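Local atomic coordinates of transcription initiation factor IIB (Methanocaldococcus vulcanius, PDB entry 5O9I), a protein that carries a mini-intein of the HINT fold, which probably excises itself from the transcription factor by protein splicing and joins the flanking segments. Residues A[62-67]-A[151-156]. Sequence-based numbering, arbitrary orientation.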
ATOM      1  N   TYR A  62       6.468  11.711  10.229  1.00 53.25           N
ATOM      2  CA  TYR A  62       7.050  10.756   9.301  1.00 53.55           C
ATOM      3  C   TYR A  62       7.580   9.489   9.983  1.00 51.05           C
ATOM      4  O   TYR A  62       8.494   8.852   9.459  1.00 49.53           O
ATOM      5  CB  TYR A  62       8.138  11.403   8.412  1.00 55.41           C
ATOM      6  CG  TYR A  62       7.749  12.437   7.397  1.00 57.81           C
ATOM      7  CD1 TYR A  62       6.394  12.683   7.045  1.00 59.41           C
ATOM      8  CD2 TYR A  62       8.755  13.188   6.765  1.00 59.60           C
ATOM      9  CE1 TYR A  62       6.076  13.665   6.099  1.00 60.45           C
ATOM     10  CE2 TYR A  62       8.438  14.178   5.825  1.00 61.33           C
ATOM     11  CZ  TYR A  62       7.109  14.424   5.523  1.00 63.09           C
ATOM     12  OH  TYR A  62       6.849  15.367   4.578  1.00 69.17           O
ATOM     13  N   LYS A  63       6.965   9.127  11.110  1.00 50.82           N
ATOM     14  CA  LYS A  63       7.300   7.948  11.855  1.00 52.41           C
ATOM     15  C   LYS A  63       6.179   6.935  11.783  1.00 52.32           C
ATOM     16  O   LYS A  63       5.023   7.298  11.871  1.00 52.59           O
ATOM     17  CB  LYS A  63       7.491   8.314  13.301  1.00 57.37           C
ATOM     18  CG  LYS A  63       8.590   9.338  13.569  1.00 62.42           C
ATOM     19  CD  LYS A  63      10.001   8.807  13.323  1.00 67.47           C
ATOM     20  CE  LYS A  63      10.259   7.506  14.120  1.00 71.23           C
ATOM     21  NZ  LYS A  63      11.642   6.987  13.918  1.00 72.10           N
ATOM     22  N   PHE A  64       6.533   5.661  11.684  1.00 50.72           N
ATOM     23  CA  PHE A  64       5.612   4.583  11.642  1.00 51.12           C
ATOM     24  C   PHE A  64       4.979   4.261  12.983  1.00 53.29           C
ATOM     25  O   PHE A  64       5.554   4.484  14.073  1.00 52.69           O
ATOM     26  CB  PHE A  64       6.261   3.325  11.079  1.00 51.64           C
ATOM     27  CG  PHE A  64       6.657   3.435   9.639  1.00 49.87           C
ATOM     28  CD1 PHE A  64       5.823   3.989   8.704  1.00 49.51           C
ATOM     29  CD2 PHE A  64       7.872   2.969   9.234  1.00 49.93           C
ATOM     30  CE1 PHE A  64       6.193   4.119   7.389  1.00 49.86           C
ATOM     31  CE2 PHE A  64       8.273   3.049   7.889  1.00 50.60           C
ATOM     32  CZ  PHE A  64       7.428   3.645   6.973  1.00 50.73           C
ATOM     33  N   LYS A  65       3.708   3.902  12.862  1.00 55.48           N
ATOM     34  CA  LYS A  65       2.937   3.353  13.982  1.00 58.02           C
ATOM     35  C   LYS A  65       1.717   2.566  13.476  1.00 56.19           C
ATOM     36  O   LYS A  65       1.240   2.735  12.333  1.00 54.75           O
ATOM     37  CB  LYS A  65       2.570   4.423  15.013  1.00 62.51           C
ATOM     38  CG  LYS A  65       1.379   5.310  14.729  1.00 66.73           C
ATOM     39  CD  LYS A  65       1.061   6.061  16.045  1.00 71.82           C
ATOM     40  CE  LYS A  65      -0.143   7.011  15.971  1.00 75.51           C
ATOM     41  NZ  LYS A  65       0.101   8.417  15.453  1.00 74.77           N
ATOM     42  N   PHE A  66       1.304   1.617  14.293  1.00 56.26           N
ATOM     43  CA  PHE A  66       0.180   0.748  13.929  1.00 57.20           C
ATOM     44  C   PHE A  66      -1.055   1.584  14.080  1.00 58.10           C
ATOM     45  O   PHE A  66      -1.156   2.310  15.048  1.00 57.35           O
ATOM     46  CB  PHE A  66       0.112  -0.508  14.794  1.00 56.60           C
ATOM     47  CG  PHE A  66       0.933  -1.633  14.249  1.00 54.74           C
ATOM     48  CD1 PHE A  66       0.429  -2.417  13.277  1.00 54.25           C
ATOM     49  CD2 PHE A  66       2.257  -1.881  14.692  1.00 54.14           C
ATOM     50  CE1 PHE A  66       1.165  -3.440  12.722  1.00 53.90           C
ATOM     51  CE2 PHE A  66       2.988  -2.920  14.170  1.00 52.48           C
ATOM     52  CZ  PHE A  66       2.438  -3.697  13.201  1.00 52.64           C
ATOM     53  N   MET A  67      -1.926   1.535  13.084  1.00 60.02           N
ATOM     54  CA  MET A  67      -3.161   2.312  13.068  1.00 63.14           C
ATOM     55  C   MET A  67      -4.357   1.506  12.543  1.00 64.83           C
ATOM     56  O   MET A  67      -4.223   0.709  11.577  1.00 60.81           O
ATOM     57  CB  MET A  67      -2.984   3.459  12.121  1.00 63.99           C
ATOM     58  CG  MET A  67      -1.870   4.383  12.495  1.00 65.29           C
ATOM     59  SD  MET A  67      -2.715   5.572  13.480  1.00 75.29           S
ATOM     60  CE  MET A  67      -2.095   6.960  12.546  1.00 78.25           C
ATOM     61  N   ASN A 151      15.093  12.317  10.109  1.00 55.76           N
ATOM     62  CA  ASN A 151      14.549  11.679  11.302  1.00 55.78           C
ATOM     63  C   ASN A 151      13.408  10.712  11.019  1.00 53.24           C
ATOM     64  O   ASN A 151      12.849  10.164  11.923  1.00 55.56           O
ATOM     65  CB  ASN A 151      13.985  12.740  12.249  1.00 60.42           C
ATOM     66  CG  ASN A 151      15.036  13.611  12.837  1.00 64.84           C
ATOM     67  OD1 ASN A 151      16.114  13.795  12.261  1.00 71.72           O
ATOM     68  ND2 ASN A 151      14.738  14.152  14.018  1.00 65.66           N
ATOM     69  N   SER A 152      13.044  10.571   9.753  1.00 50.61           N
ATOM     70  CA  SER A 152      11.888   9.819   9.359  1.00 49.23           C
ATOM     71  C   SER A 152      12.215   8.338   9.419  1.00 49.29           C
ATOM     72  O   SER A 152      13.392   8.004   9.450  1.00 50.19           O
ATOM     73  CB  SER A 152      11.516  10.226   7.916  1.00 48.82           C
ATOM     74  OG  SER A 152      12.426   9.707   6.976  1.00 46.41           O
ATOM     75  N   ASP A 153      11.204   7.464   9.359  1.00 45.29           N
ATOM     76  CA  ASP A 153      11.479   6.063   9.151  1.00 44.15           C
ATOM     77  C   ASP A 153      11.514   5.715   7.678  1.00 43.84           C
ATOM     78  O   ASP A 153      11.262   4.616   7.288  1.00 43.94           O
ATOM     79  CB  ASP A 153      10.445   5.143   9.858  1.00 45.30           C
ATOM     80  CG  ASP A 153      10.428   5.294  11.380  1.00 46.41           C
ATOM     81  OD1 ASP A 153      11.442   5.603  11.965  1.00 49.19           O
ATOM     82  OD2 ASP A 153       9.406   5.040  12.040  1.00 47.20           O
ATOM     83  N   PHE A 154      11.789   6.661   6.797  1.00 46.09           N
ATOM     84  CA  PHE A 154      11.895   6.390   5.362  1.00 45.11           C
ATOM     85  C   PHE A 154      13.317   6.157   4.840  1.00 45.54           C
ATOM     86  O   PHE A 154      14.305   6.601   5.400  1.00 44.51           O
ATOM     87  CB  PHE A 154      11.363   7.594   4.581  1.00 46.42           C
ATOM     88  CG  PHE A 154       9.976   8.007   4.932  1.00 46.04           C
ATOM     89  CD1 PHE A 154       8.953   7.050   5.153  1.00 47.54           C
ATOM     90  CD2 PHE A 154       9.665   9.355   5.001  1.00 46.27           C
ATOM     91  CE1 PHE A 154       7.663   7.451   5.471  1.00 48.25           C
ATOM     92  CE2 PHE A 154       8.396   9.772   5.317  1.00 47.06           C
ATOM     93  CZ  PHE A 154       7.383   8.826   5.540  1.00 47.99           C
ATOM     94  N   ILE A 155      13.365   5.507   3.687  1.00 45.69           N
ATOM     95  CA  ILE A 155      14.455   5.579   2.803  1.00 47.37           C
ATOM     96  C   ILE A 155      13.899   6.032   1.438  1.00 51.37           C
ATOM     97  O   ILE A 155      12.699   5.798   1.139  1.00 53.32           O
ATOM     98  CB  ILE A 155      15.195   4.247   2.663  1.00 48.24           C
ATOM     99  CG1 ILE A 155      14.251   3.135   2.248  1.00 48.07           C
ATOM    100  CG2 ILE A 155      15.869   3.927   3.986  1.00 48.71           C
ATOM    101  CD1 ILE A 155      15.005   1.873   1.927  1.00 48.97           C
ATOM    102  N   PHE A 156      14.787   6.639   0.613  1.00 52.25           N
ATOM    103  CA  PHE A 156      14.443   7.193  -0.652  1.00 54.92           C
ATOM    104  C   PHE A 156      15.288   6.483  -1.703  1.00 61.13           C
ATOM    105  O   PHE A 156      16.499   6.540  -1.649  1.00 61.38           O
ATOM    106  CB  PHE A 156      14.716   8.698  -0.603  1.00 55.32           C
ATOM    107  CG  PHE A 156      14.129   9.351   0.599  1.00 52.13           C
ATOM    108  CD1 PHE A 156      12.773   9.591   0.664  1.00 51.02           C
ATOM    109  CD2 PHE A 156      14.908   9.601   1.695  1.00 52.30           C
ATOM    110  CE1 PHE A 156      12.180  10.094   1.808  1.00 50.43           C
ATOM    111  CE2 PHE A 156      14.349  10.098   2.869  1.00 52.52           C
ATOM    112  CZ  PHE A 156      12.949  10.348   2.930  1.00 51.31           C
TER
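Asp153 reaches back from the entry of strand 154-162 to the turn leading into strand 64-68, joining two antiparallel sheets of the HINT fold of this intein. Its CB lies 3.4 Å from CD2 of Phe64, at a slant to that ring. From there CG, anti to the carbonyl carbon (chi1 -62°), carries the carboxylate past the phenyl ring in the opposite sense, the two planes 43° apart. OD2 accepts a nearly straight bond from the backbone N of Phe64 at 3.0 Å, on its anti side and somewhat out of the carboxylate plane. OD1 pairs with NZ of Lys63 in a salt bridge whose modelled length, 2.4 Å, is doubtfully short. The backbone N of Asp153 meanwhile donates to Tyr62 O, so two nearly straight hydrogen bonds, besides the ion pair, tie this residue to the turn. Tyr62, Phe64 and Phe154 form an aromatic cluster, in which Phe154 turns its edge toward the face of Phe64 in an offset edge-to-face pair, planes at 74°. An alanine in place of Phe64 would probably open a gap beside Phe154 CE1 and leave CB of Asp153 without its ring neighbour. CE1 of Phe154 is the atom toward Phe64, while its CE2 sits 3.4 Å from Tyr62 CG.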